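Local coordinates for proteasome assembly chaperone family protein (Pyrococcus furiosus, PDB 3VR0) that activates the archaeal proteasome and belongs to a family of proteasome assembly chaperones, at residues C[63-67]-C[68-72]; C[158-161]-C[162-166]; C[193-196]-C[197-201]; C[229-232]-C[233-237]. All coordinates share one frame; numbering follows the deposited sequence.

Interaction 1: C[63-67]-C[68-72]; sequences AELYS and PHFMH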
ATOM      1  N   ALA C  63      28.101  -6.926  -8.109  1.00 20.81           N
ATOM      2  CA  ALA C  63      26.676  -7.013  -8.442  1.00 20.86           C
ATOM      3  C   ALA C  63      25.917  -5.750  -8.003  1.00 21.59           C
ATOM      4  O   ALA C  63      26.343  -5.055  -7.098  1.00 19.99           O
ATOM      5  CB  ALA C  63      26.053  -8.233  -7.786  1.00 18.69           C
ATOM      6  N   GLU C  64      24.804  -5.449  -8.655  1.00 22.62           N
ATOM      7  CA  GLU C  64      23.953  -4.427  -8.101  1.00 25.34           C
ATOM      8  C   GLU C  64      22.467  -4.795  -8.091  1.00 24.32           C
ATOM      9  O   GLU C  64      21.990  -5.605  -8.908  1.00 23.60           O
ATOM     10  CB  GLU C  64      24.320  -2.986  -8.585  1.00 26.19           C
ATOM     11  CG  GLU C  64      24.339  -2.745 -10.009  1.00 33.48           C
ATOM     12  CD  GLU C  64      25.239  -1.540 -10.414  1.00 41.22           C
ATOM     13  OE1 GLU C  64      25.930  -0.899  -9.562  1.00 43.05           O
ATOM     14  OE2 GLU C  64      25.228  -1.237 -11.622  1.00 45.16           O
ATOM     15  N   LEU C  65      21.774  -4.280  -7.076  1.00 22.83           N
ATOM     16  CA  LEU C  65      20.376  -4.645  -6.843  1.00 22.24           C
ATOM     17  C   LEU C  65      19.472  -3.471  -7.188  1.00 22.32           C
ATOM     18  O   LEU C  65      19.714  -2.357  -6.768  1.00 22.93           O
ATOM     19  CB  LEU C  65      20.202  -5.099  -5.397  1.00 21.52           C
ATOM     20  CG  LEU C  65      18.830  -5.603  -4.945  1.00 23.53           C
ATOM     21  CD1 LEU C  65      18.969  -6.593  -3.775  1.00 21.29           C
ATOM     22  CD2 LEU C  65      17.877  -4.392  -4.549  1.00 20.01           C
ATOM     23  N   TYR C  66      18.436  -3.715  -7.960  1.00 21.64           N
ATOM     24  CA  TYR C  66      17.428  -2.714  -8.190  1.00 22.09           C
ATOM     25  C   TYR C  66      16.098  -3.290  -7.742  1.00 21.90           C
ATOM     26  O   TYR C  66      15.872  -4.497  -7.838  1.00 22.20           O
ATOM     27  CB  TYR C  66      17.329  -2.406  -9.693  1.00 22.98           C
ATOM     28  CG  TYR C  66      18.650  -1.864 -10.289  1.00 22.88           C
ATOM     29  CD1 TYR C  66      18.949  -0.513 -10.226  1.00 21.53           C
ATOM     30  CD2 TYR C  66      19.600  -2.736 -10.861  1.00 23.68           C
ATOM     31  CE1 TYR C  66      20.156  -0.013 -10.757  1.00 25.88           C
ATOM     32  CE2 TYR C  66      20.835  -2.252 -11.406  1.00 22.30           C
ATOM     33  CZ  TYR C  66      21.093  -0.909 -11.352  1.00 24.74           C
ATOM     34  OH  TYR C  66      22.260  -0.411 -11.909  1.00 30.24           O
ATOM     35  N   SER C  67      15.194  -2.414  -7.327  1.00 20.37           N
ATOM     36  CA  SER C  67      13.900  -2.854  -6.827  1.00 19.70           C
ATOM     37  C   SER C  67      12.767  -1.914  -7.172  1.00 18.40           C
ATOM     38  O   SER C  67      12.873  -0.707  -6.953  1.00 18.48           O
ATOM     39  CB  SER C  67      13.963  -2.930  -5.310  1.00 18.30           C
ATOM     40  OG  SER C  67      12.725  -3.466  -4.857  1.00 22.84           O
ATOM     41  N   PRO C  68      11.667  -2.461  -7.657  1.00 19.07           N
ATOM     42  CA  PRO C  68      10.439  -1.694  -7.931  1.00 19.47           C
ATOM     43  C   PRO C  68       9.731  -1.302  -6.607  1.00 21.16           C
ATOM     44  O   PRO C  68       8.736  -0.574  -6.660  1.00 21.10           O
ATOM     45  CB  PRO C  68       9.568  -2.697  -8.744  1.00 18.82           C
ATOM     46  CG  PRO C  68      10.059  -4.132  -8.099  1.00 19.02           C
ATOM     47  CD  PRO C  68      11.553  -3.884  -8.092  1.00 19.30           C
ATOM     48  N   HIS C  69      10.250  -1.753  -5.448  1.00 20.46           N
ATOM     49  CA  HIS C  69       9.772  -1.312  -4.123  1.00 21.82           C
ATOM     50  C   HIS C  69      10.563  -0.124  -3.604  1.00 23.56           C
ATOM     51  O   HIS C  69      10.204   0.424  -2.557  1.00 24.39           O
ATOM     52  CB  HIS C  69       9.846  -2.433  -3.095  1.00 19.95           C
ATOM     53  CG  HIS C  69       8.918  -3.562  -3.412  1.00 23.84           C
ATOM     54  ND1 HIS C  69       7.582  -3.549  -3.053  1.00 17.97           N
ATOM     55  CD2 HIS C  69       9.114  -4.715  -4.107  1.00 22.24           C
ATOM     56  CE1 HIS C  69       7.003  -4.650  -3.500  1.00 24.13           C
ATOM     57  NE2 HIS C  69       7.908  -5.379  -4.135  1.00 23.51           N
ATOM     58  N   PHE C  70      11.638   0.278  -4.304  1.00 22.84           N
ATOM     59  CA  PHE C  70      12.388   1.465  -3.886  1.00 22.50           C
ATOM     60  C   PHE C  70      11.611   2.698  -4.330  1.00 23.00           C
ATOM     61  O   PHE C  70      10.738   2.598  -5.185  1.00 23.28           O
ATOM     62  CB  PHE C  70      13.777   1.496  -4.545  1.00 21.58           C
ATOM     63  CG  PHE C  70      14.779   0.527  -3.939  1.00 21.32           C
ATOM     64  CD1 PHE C  70      14.563  -0.038  -2.679  1.00 21.12           C
ATOM     65  CD2 PHE C  70      15.970   0.217  -4.621  1.00 20.22           C
ATOM     66  CE1 PHE C  70      15.535  -0.924  -2.085  1.00 21.53           C
ATOM     67  CE2 PHE C  70      16.936  -0.692  -4.061  1.00 19.55           C
ATOM     68  CZ  PHE C  70      16.707  -1.253  -2.785  1.00 19.39           C
ATOM     69  N   MET C  71      11.939   3.871  -3.808  1.00 23.65           N
ATOM     70  CA  MET C  71      11.274   5.106  -4.267  1.00 23.76           C
ATOM     71  C   MET C  71      11.345   5.243  -5.804  1.00 24.42           C
ATOM     72  O   MET C  71      12.380   4.917  -6.449  1.00 23.20           O
ATOM     73  CB  MET C  71      11.896   6.313  -3.569  1.00 24.14           C
ATOM     74  CG  MET C  71      11.327   7.671  -3.990  1.00 26.53           C
ATOM     75  SD  MET C  71       9.550   7.824  -3.680  1.00 32.37           S
ATOM     76  CE  MET C  71       9.441   9.379  -4.584  1.00 32.27           C
ATOM     77  N   HIS C  72      10.246   5.731  -6.370  1.00 23.35           N
ATOM     78  CA  HIS C  72      10.050   5.771  -7.796  1.00 22.80           C
ATOM     79  C   HIS C  72      10.763   6.961  -8.431  1.00 22.44           C
ATOM     80  O   HIS C  72      10.135   7.848  -9.016  1.00 21.28           O
ATOM     81  CB  HIS C  72       8.544   5.763  -8.119  1.00 23.05           C
ATOM     82  CG  HIS C  72       7.734   6.792  -7.381  1.00 23.66           C
ATOM     83  ND1 HIS C  72       7.237   6.578  -6.107  1.00 23.12           N
ATOM     84  CD2 HIS C  72       7.297   8.026  -7.755  1.00 21.84           C
ATOM     85  CE1 HIS C  72       6.539   7.640  -5.727  1.00 24.83           C
ATOM     86  NE2 HIS C  72       6.562   8.536  -6.701  1.00 22.30           N
TER

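Interaction 2: C[158-161]-C[162-166]; sequences AVTH and EDLIE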
ATOM      1  N   ALA C 158      23.463  -8.267  19.335  1.00 29.09           N
ATOM      2  CA  ALA C 158      22.530  -9.355  19.482  1.00 28.29           C
ATOM      3  C   ALA C 158      22.835 -10.340  18.367  1.00 28.47           C
ATOM      4  O   ALA C 158      23.348  -9.949  17.315  1.00 29.43           O
ATOM      5  CB  ALA C 158      21.059  -8.837  19.423  1.00 27.36           C
ATOM      6  N   VAL C 159      22.512 -11.601  18.591  1.00 27.63           N
ATOM      7  CA  VAL C 159      22.877 -12.688  17.698  1.00 28.87           C
ATOM      8  C   VAL C 159      21.626 -13.492  17.382  1.00 29.36           C
ATOM      9  O   VAL C 159      20.624 -13.348  18.062  1.00 28.59           O
ATOM     10  CB  VAL C 159      23.865 -13.672  18.436  1.00 29.04           C
ATOM     11  CG1 VAL C 159      25.260 -13.083  18.549  1.00 26.14           C
ATOM     12  CG2 VAL C 159      23.357 -13.926  19.830  1.00 31.81           C
ATOM     13  N   THR C 160      21.703 -14.356  16.376  1.00 29.75           N
ATOM     14  CA  THR C 160      20.582 -15.164  15.956  1.00 30.13           C
ATOM     15  C   THR C 160      20.431 -16.435  16.768  1.00 32.17           C
ATOM     16  O   THR C 160      19.361 -17.049  16.760  1.00 31.01           O
ATOM     17  CB  THR C 160      20.778 -15.632  14.515  1.00 30.11           C
ATOM     18  OG1 THR C 160      21.983 -16.393  14.449  1.00 29.03           O
ATOM     19  CG2 THR C 160      20.833 -14.436  13.531  1.00 27.28           C
ATOM     20  N   HIS C 161      21.513 -16.865  17.418  1.00 33.44           N
ATOM     21  CA  HIS C 161      21.503 -18.106  18.211  1.00 36.17           C
ATOM     22  C   HIS C 161      22.308 -17.877  19.504  1.00 37.78           C
ATOM     23  O   HIS C 161      23.331 -17.166  19.500  1.00 38.02           O
ATOM     24  CB  HIS C 161      22.118 -19.290  17.445  1.00 35.74           C
ATOM     25  CG  HIS C 161      21.453 -19.601  16.138  1.00 35.54           C
ATOM     26  ND1 HIS C 161      21.628 -18.833  15.006  1.00 34.42           N
ATOM     27  CD2 HIS C 161      20.633 -20.623  15.777  1.00 35.58           C
ATOM     28  CE1 HIS C 161      20.936 -19.366  14.009  1.00 35.26           C
ATOM     29  NE2 HIS C 161      20.328 -20.453  14.453  1.00 33.38           N
ATOM     30  N   GLU C 162      21.827 -18.467  20.592  1.00 39.16           N
ATOM     31  CA  GLU C 162      22.431 -18.314  21.918  1.00 41.15           C
ATOM     32  C   GLU C 162      23.932 -18.677  21.977  1.00 40.63           C
ATOM     33  O   GLU C 162      24.682 -17.917  22.526  1.00 40.45           O
ATOM     34  CB  GLU C 162      21.654 -19.136  22.950  1.00 41.52           C
ATOM     35  CG  GLU C 162      21.207 -18.288  24.117  1.00 47.32           C
ATOM     36  CD  GLU C 162      21.009 -19.080  25.420  1.00 53.50           C
ATOM     37  OE1 GLU C 162      21.443 -18.554  26.472  1.00 56.30           O
ATOM     38  OE2 GLU C 162      20.438 -20.207  25.395  1.00 54.43           O
ATOM     39  N   ASP C 163      24.345 -19.793  21.366  1.00 41.27           N
ATOM     40  CA  ASP C 163      25.737 -20.280  21.436  1.00 42.37           C
ATOM     41  C   ASP C 163      26.780 -19.327  20.866  1.00 41.66           C
ATOM     42  O   ASP C 163      27.974 -19.445  21.146  1.00 41.62           O
ATOM     43  CB  ASP C 163      25.899 -21.681  20.829  1.00 43.22           C
ATOM     44  CG  ASP C 163      25.414 -21.781  19.383  1.00 48.51           C
ATOM     45  OD1 ASP C 163      24.296 -21.320  19.083  1.00 53.57           O
ATOM     46  OD2 ASP C 163      26.146 -22.359  18.534  1.00 53.18           O
ATOM     47  N   LEU C 164      26.302 -18.363  20.094  1.00 40.11           N
ATOM     48  CA  LEU C 164      27.146 -17.438  19.387  1.00 38.14           C
ATOM     49  C   LEU C 164      27.563 -16.294  20.274  1.00 37.63           C
ATOM     50  O   LEU C 164      28.450 -15.517  19.906  1.00 36.56           O
ATOM     51  CB  LEU C 164      26.383 -16.869  18.174  1.00 36.88           C
ATOM     52  CG  LEU C 164      26.139 -17.808  16.995  1.00 34.66           C
ATOM     53  CD1 LEU C 164      25.226 -17.116  16.007  1.00 30.91           C
ATOM     54  CD2 LEU C 164      27.482 -18.208  16.329  1.00 33.40           C
ATOM     55  N   ILE C 165      26.903 -16.125  21.412  1.00 38.03           N
ATOM     56  CA  ILE C 165      27.329 -15.020  22.291  1.00 39.74           C
ATOM     57  C   ILE C 165      28.805 -15.174  22.709  1.00 40.09           C
ATOM     58  O   ILE C 165      29.583 -14.215  22.623  1.00 39.53           O
ATOM     59  CB  ILE C 165      26.466 -14.848  23.533  1.00 40.20           C
ATOM     60  CG1 ILE C 165      25.072 -14.351  23.135  1.00 40.75           C
ATOM     61  CG2 ILE C 165      27.120 -13.801  24.449  1.00 39.21           C
ATOM     62  CD1 ILE C 165      24.052 -14.328  24.282  1.00 39.95           C
ATOM     63  N   GLU C 166      29.200 -16.379  23.103  1.00 41.35           N
ATOM     64  CA  GLU C 166      30.577 -16.534  23.582  1.00 43.99           C
ATOM     65  C   GLU C 166      31.563 -16.706  22.415  1.00 43.78           C
ATOM     66  O   GLU C 166      32.738 -16.266  22.490  1.00 43.17           O
ATOM     67  CB  GLU C 166      30.693 -17.606  24.656  1.00 45.25           C
ATOM     68  CG  GLU C 166      30.609 -19.059  24.210  1.00 49.73           C
ATOM     69  CD  GLU C 166      31.240 -19.982  25.268  1.00 57.13           C
ATOM     70  OE1 GLU C 166      31.865 -19.440  26.224  1.00 59.89           O
ATOM     71  OE2 GLU C 166      31.116 -21.232  25.154  1.00 58.73           O
TER

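Interaction 3: C[193-196]-C[197-201]; sequences AGLL and LGIGK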
ATOM      1  N   ALA C 193      19.179  -4.371   8.635  1.00 24.26           N
ATOM      2  CA  ALA C 193      20.001  -4.777   9.803  1.00 24.59           C
ATOM      3  C   ALA C 193      19.339  -5.838  10.654  1.00 24.91           C
ATOM      4  O   ALA C 193      20.012  -6.671  11.332  1.00 25.97           O
ATOM      5  CB  ALA C 193      20.386  -3.583  10.638  1.00 25.00           C
ATOM      6  N   GLY C 194      18.011  -5.848  10.631  1.00 24.48           N
ATOM      7  CA  GLY C 194      17.266  -6.871  11.340  1.00 22.24           C
ATOM      8  C   GLY C 194      16.806  -8.006  10.460  1.00 22.54           C
ATOM      9  O   GLY C 194      17.012  -9.158  10.809  1.00 23.07           O
ATOM     10  N   LEU C 195      16.121  -7.707   9.346  1.00 21.72           N
ATOM     11  CA  LEU C 195      15.517  -8.784   8.528  1.00 20.93           C
ATOM     12  C   LEU C 195      16.542  -9.781   7.968  1.00 20.56           C
ATOM     13  O   LEU C 195      16.250 -10.989   7.901  1.00 18.87           O
ATOM     14  CB  LEU C 195      14.740  -8.203   7.339  1.00 21.42           C
ATOM     15  CG  LEU C 195      13.436  -7.447   7.634  1.00 25.63           C
ATOM     16  CD1 LEU C 195      12.626  -7.326   6.379  1.00 29.13           C
ATOM     17  CD2 LEU C 195      12.647  -8.168   8.786  1.00 24.38           C
ATOM     18  N   LEU C 196      17.741  -9.292   7.587  1.00 19.90           N
ATOM     19  CA  LEU C 196      18.772 -10.260   7.082  1.00 19.61           C
ATOM     20  C   LEU C 196      19.028 -11.340   8.078  1.00 19.16           C
ATOM     21  O   LEU C 196      19.150 -12.511   7.710  1.00 19.82           O
ATOM     22  CB  LEU C 196      20.073  -9.567   6.677  1.00 18.18           C
ATOM     23  CG  LEU C 196      19.859  -8.655   5.459  1.00 18.55           C
ATOM     24  CD1 LEU C 196      21.131  -7.797   5.168  1.00 21.44           C
ATOM     25  CD2 LEU C 196      19.462  -9.452   4.242  1.00 18.01           C
ATOM     26  N   LEU C 197      19.100 -10.965   9.350  1.00 19.15           N
ATOM     27  CA  LEU C 197      19.367 -11.982  10.388  1.00 20.83           C
ATOM     28  C   LEU C 197      18.112 -12.807  10.655  1.00 21.95           C
ATOM     29  O   LEU C 197      18.177 -14.058  10.758  1.00 21.71           O
ATOM     30  CB  LEU C 197      19.841 -11.327  11.693  1.00 20.01           C
ATOM     31  CG  LEU C 197      21.168 -10.562  11.559  1.00 22.28           C
ATOM     32  CD1 LEU C 197      21.439  -9.834  12.849  1.00 22.10           C
ATOM     33  CD2 LEU C 197      22.349 -11.531  11.237  1.00 20.46           C
ATOM     34  N   GLY C 198      16.964 -12.118  10.747  1.00 22.01           N
ATOM     35  CA  GLY C 198      15.692 -12.846  11.074  1.00 22.06           C
ATOM     36  C   GLY C 198      15.315 -13.851  10.025  1.00 21.92           C
ATOM     37  O   GLY C 198      14.986 -14.986  10.320  1.00 21.04           O
ATOM     38  N   ILE C 199      15.394 -13.429   8.766  1.00 23.28           N
ATOM     39  CA  ILE C 199      15.108 -14.330   7.660  1.00 22.99           C
ATOM     40  C   ILE C 199      16.241 -15.309   7.501  1.00 23.78           C
ATOM     41  O   ILE C 199      16.013 -16.503   7.248  1.00 23.19           O
ATOM     42  CB  ILE C 199      14.874 -13.562   6.336  1.00 23.41           C
ATOM     43  CG1 ILE C 199      13.691 -12.559   6.493  1.00 23.32           C
ATOM     44  CG2 ILE C 199      14.566 -14.570   5.203  1.00 20.47           C
ATOM     45  CD1 ILE C 199      13.640 -11.498   5.398  1.00 22.97           C
ATOM     46  N   GLY C 200      17.467 -14.826   7.658  1.00 24.08           N
ATOM     47  CA  GLY C 200      18.608 -15.745   7.525  1.00 26.28           C
ATOM     48  C   GLY C 200      18.488 -16.921   8.467  1.00 28.05           C
ATOM     49  O   GLY C 200      18.719 -18.083   8.091  1.00 28.08           O
ATOM     50  N   LYS C 201      18.078 -16.630   9.691  1.00 29.58           N
ATOM     51  CA  LYS C 201      17.900 -17.663  10.725  1.00 30.71           C
ATOM     52  C   LYS C 201      16.891 -18.765  10.344  1.00 31.01           C
ATOM     53  O   LYS C 201      17.065 -19.952  10.664  1.00 30.43           O
ATOM     54  CB  LYS C 201      17.455 -16.930  11.976  1.00 31.62           C
ATOM     55  CG  LYS C 201      17.205 -17.798  13.165  1.00 34.71           C
ATOM     56  CD  LYS C 201      16.645 -16.900  14.237  1.00 33.04           C
ATOM     57  CE  LYS C 201      16.512 -17.603  15.543  1.00 28.56           C
ATOM     58  NZ  LYS C 201      16.721 -16.501  16.520  1.00 31.49           N
TER

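Interaction 4: C[229-232]-C[233-237]; sequences SAVT and KILGL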
ATOM      1  N   SER C 229      35.227  -0.841  14.211  1.00 32.94           N
ATOM      2  CA  SER C 229      36.260  -1.402  15.100  1.00 32.56           C
ATOM      3  C   SER C 229      35.807  -2.732  15.688  1.00 32.02           C
ATOM      4  O   SER C 229      36.589  -3.705  15.815  1.00 30.39           O
ATOM      5  CB  SER C 229      36.606  -0.412  16.241  1.00 33.16           C
ATOM      6  OG  SER C 229      37.061   0.818  15.694  1.00 32.74           O
ATOM      7  N   ALA C 230      34.530  -2.800  16.060  1.00 31.27           N
ATOM      8  CA  ALA C 230      34.049  -4.066  16.595  1.00 30.48           C
ATOM      9  C   ALA C 230      34.036  -5.127  15.496  1.00 30.29           C
ATOM     10  O   ALA C 230      34.480  -6.246  15.720  1.00 31.01           O
ATOM     11  CB  ALA C 230      32.679  -3.922  17.242  1.00 30.48           C
ATOM     12  N   VAL C 231      33.513  -4.776  14.316  1.00 29.81           N
ATOM     13  CA  VAL C 231      33.432  -5.721  13.200  1.00 29.22           C
ATOM     14  C   VAL C 231      34.852  -6.153  12.713  1.00 29.14           C
ATOM     15  O   VAL C 231      35.131  -7.326  12.680  1.00 28.27           O
ATOM     16  CB  VAL C 231      32.671  -5.117  12.022  1.00 29.06           C
ATOM     17  CG1 VAL C 231      32.811  -6.041  10.762  1.00 29.04           C
ATOM     18  CG2 VAL C 231      31.225  -4.825  12.398  1.00 27.02           C
ATOM     19  N   THR C 232      35.728  -5.211  12.360  1.00 29.72           N
ATOM     20  CA  THR C 232      37.102  -5.585  11.974  1.00 31.64           C
ATOM     21  C   THR C 232      37.798  -6.411  13.059  1.00 33.14           C
ATOM     22  O   THR C 232      38.458  -7.427  12.788  1.00 33.13           O
ATOM     23  CB  THR C 232      37.956  -4.410  11.579  1.00 32.02           C
ATOM     24  OG1 THR C 232      37.990  -3.452  12.647  1.00 34.36           O
ATOM     25  CG2 THR C 232      37.433  -3.775  10.273  1.00 29.71           C
ATOM     26  N   LYS C 233      37.543  -6.074  14.314  1.00 33.96           N
ATOM     27  CA  LYS C 233      38.071  -6.917  15.387  1.00 33.64           C
ATOM     28  C   LYS C 233      37.566  -8.361  15.322  1.00 33.50           C
ATOM     29  O   LYS C 233      38.355  -9.307  15.462  1.00 33.68           O
ATOM     30  CB  LYS C 233      37.826  -6.254  16.754  1.00 34.19           C
ATOM     31  CG  LYS C 233      37.665  -7.170  17.945  1.00 35.29           C
ATOM     32  CD  LYS C 233      38.885  -8.047  18.211  1.00 39.63           C
ATOM     33  CE  LYS C 233      40.048  -7.292  18.776  1.00 44.74           C
ATOM     34  NZ  LYS C 233      40.642  -8.173  19.851  1.00 45.57           N
ATOM     35  N   ILE C 234      36.268  -8.568  15.103  1.00 32.52           N
ATOM     36  CA  ILE C 234      35.780  -9.946  14.902  1.00 31.16           C
ATOM     37  C   ILE C 234      36.420 -10.651  13.677  1.00 31.07           C
ATOM     38  O   ILE C 234      36.561 -11.871  13.661  1.00 30.22           O
ATOM     39  CB  ILE C 234      34.222  -9.972  14.794  1.00 30.57           C
ATOM     40  CG1 ILE C 234      33.593  -9.782  16.168  1.00 30.86           C
ATOM     41  CG2 ILE C 234      33.720 -11.247  14.221  1.00 29.54           C
ATOM     42  CD1 ILE C 234      32.139  -9.373  16.148  1.00 26.90           C
ATOM     43  N   LEU C 235      36.725  -9.874  12.639  1.00 31.77           N
ATOM     44  CA  LEU C 235      37.234 -10.416  11.393  1.00 33.32           C
ATOM     45  C   LEU C 235      38.745 -10.723  11.437  1.00 35.21           C
ATOM     46  O   LEU C 235      39.242 -11.496  10.606  1.00 36.01           O
ATOM     47  CB  LEU C 235      36.913  -9.458  10.239  1.00 33.14           C
ATOM     48  CG  LEU C 235      35.431  -9.220   9.886  1.00 31.23           C
ATOM     49  CD1 LEU C 235      35.383  -8.252   8.739  1.00 29.54           C
ATOM     50  CD2 LEU C 235      34.717 -10.522   9.538  1.00 28.72           C
ATOM     51  N   GLY C 236      39.461 -10.137  12.405  1.00 36.48           N
ATOM     52  CA  GLY C 236      40.915 -10.294  12.513  1.00 37.41           C
ATOM     53  C   GLY C 236      41.634  -9.324  11.598  1.00 38.30           C
ATOM     54  O   GLY C 236      42.748  -9.584  11.153  1.00 39.04           O
ATOM     55  N   LEU C 237      41.017  -8.188  11.309  1.00 38.79           N
ATOM     56  CA  LEU C 237      41.619  -7.250  10.366  1.00 39.64           C
ATOM     57  C   LEU C 237      41.967  -5.987  11.080  1.00 40.67           C
ATOM     58  O   LEU C 237      41.296  -5.621  12.043  1.00 40.59           O
ATOM     59  CB  LEU C 237      40.641  -6.893   9.242  1.00 38.71           C
ATOM     60  CG  LEU C 237      40.193  -8.061   8.373  1.00 40.85           C
ATOM     61  CD1 LEU C 237      38.956  -7.634   7.628  1.00 41.54           C
ATOM     62  CD2 LEU C 237      41.326  -8.558   7.426  1.00 38.62           C
TER

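Interaction 1: C[63-67]-C[68-72]
Ser67 and His69 meet through a hydrogen bond: the His69 backbone N donates to Ser67 OG at 3.1 Å, with an N-H...O angle of 158°. The hydroxyl stands on the carbonyl side of its own residue, turned from the backbone N (chi1 -175°), and this directs it over the next peptide; Thr20 OG1 is its second hydrogen-bond partner. The same OG also borders the rim of the His69 imidazole, in the plane of the ring. A second bond, from Phe70 N to Ser67 O at 3.1 Å, approaches from above the carbonyl plane and closes a type I beta turn from Ser67 to Phe70. With it the chain leaves strand 60-66, which lies next to edge strand 21-24 of the large sheet. The turn also presents His69, which together with Glu121 binds a gold ion, while its ND1 is hydrogen-bonded to Asp115. Apolar contacts gather on the Phe70 ring. Ser67 CB lies over the centre of one face in a CH-pi contact, 3.7 Å from the centroid and 7° off the ring normal. Leu65 CD2 approaches obliquely, 3.8 Å from Phe70 CZ, the two side chains crossing at about a right angle. With an alanine at Phe70, Ser67 CB would probably lose the face it rests on and Leu65 CD2 its aromatic neighbour, leaving a gap beside Ser67 and Leu65.

Interaction 2: C[158-161]-C[162-166]
Two aliphatic contacts carry Val159 against Leu164 and Ile165, where the chain enters helix 164-172. Its CG1 packs on Leu164 CB at 4.0 Å, and its CG2 reaches Ile165 CG1 at 3.7 Å, with the side chains of Val159 and Ile165 crossing at about a right angle; the two methyls of the valine thus serve different residues. Leu164 also extends CD1 to within 3.7 Å of Thr160 OG1 and runs alongside His161 in the same direction. Asn79 of the third subunit lies against Ile165. Polar contacts close the turn. Leu164 N donates to His161 O at 3.3 Å, from above the carbonyl plane, completing a type I turn from His161 to Leu164. His161 ND1 makes a short hydrogen bond, 2.5 Å, to Thr160 OG1, and either atom could be the donor. With chi1 near +59°, Thr160 OG1 is tucked between its backbone N and carbonyl carbon, and it also accepts from Gly207 N. The turn leads from strand 155-159 into helix 164-172 of a beta-alpha-beta unit completed by strand 179-181, whose Trp181 touches both Val159 and Ile165. Phe206 of strand 206-214 packs on Thr160, His161 and Leu164, while helix 192-202 brings Leu197 against Thr160 and Lys201 against His161.

Interaction 3: C[193-196]-C[197-201]
Leu195 and Ile199, one helical turn apart, make the side-chain contact here, Leu195 CB lying 4.0 Å from Ile199 CD1. The isoleucine's longer branch, CG1, points opposite its carbonyl carbon (chi1 -58°), which folds the branch back along the helix beside Leu195 O, with CG1 at 3.3 Å from that oxygen. Leu195 and Ile199 border helix 116-131, where His119 and Phe120 are among their neighbours. Leu197 leaves the helix in another direction. Its CD1 comes within 3.8 Å of Ala193 O, and the side chain continues onto Ile138 and Thr140 of strand 137-145. Leu196 turns to strand 34-37, against Phe35 and Glu37, so the three consecutive leucines serve separate parts of the surroundings. The backbone of helix 192-202 is held by i to i+4 bonds. Ile199 N donates to Leu195 O at 2.7 Å, and Gly198 N to Gly194 O at 3.0 Å in the carbonyl plane. Gly200 N reaches Leu196 O at 2.9 Å, whereas the bond from Leu197 N to Gly194 O is weak. Leu84 of the third subunit packs on Ile199, and Val82 of the same subunit on Leu197. Most of the buried peptide groups here bond within the helix, while Ala193 O is taken by Thr140 OG1; the hydrocarbon branches of the leucines and Ile199 are left to pack against the sheet, helix 116-131 and the third subunit.

Interaction 4: C[229-232]-C[233-237]
A Schellman motif ends helix 221-235, and Thr232 and Leu237 form its defining contact: Leu237 N donates to Thr232 O at 3.1 Å, almost straight at 173°. The companion bond of the motif, from Gly236 N to Lys233 O, is weak. Thr232 O also receives weak bonds from Leu235 N and Gly236 N, so three successive peptide N-H groups converge on one carbonyl oxygen. Gly236 is the C-prime residue, and its positive phi of 83° lets the chain turn out of the helix. Thr232 sets its hydroxyl between the backbone N and carbonyl carbon (chi1 56°), from where OG1 bonds to Leu228 O one turn back. Before the cap, ordinary helical bonds persist, with Lys233 N to Ser229 O and Ile234 N to Ala230 O both at 3.0 Å. This last turn lies against the central sheet and helix 164-172. Val231 CG1 and Leu235 CD1 touch at 3.9 Å, their side chains running alongside each other in the same direction, and both residues pack on Ile139 of strand 137-145. Leu235 CG also nears Val231 O, at 3.4 Å. Ile234 turns instead to Tyr168 and Leu172 of helix 164-172. Lys233 is bent along its chain and its CB lies close to Ser229 O, at 3.0 Å; its NZ is hydrogen-bonded to Glu173 O, and the side chain passes about 4 Å from a bound gold ion.

In the fold
The touching residues of interactions 1 and 3 are all buried, whereas interactions 2 and 4 are partly buried and include exposed residues. Interactions 1 and 2 both involve turns leaving strands of the same sheet, but they lie far apart, with centres about 32 Å from each other. Interactions 2 and 3 touch directly: Lys201 NZ lies 2.7 Å from Thr160 O in a probable hydrogen bond, and Thr160 CG2 packs on Leu197 CB. Both also meet the third subunit, while interaction 1 borders the second. Interaction 4 touches no other chain. Helical backbone bonds dominate 3 and 4, although only 4 ends in a cap; only interaction 1 has an aromatic face packed between its own two segments.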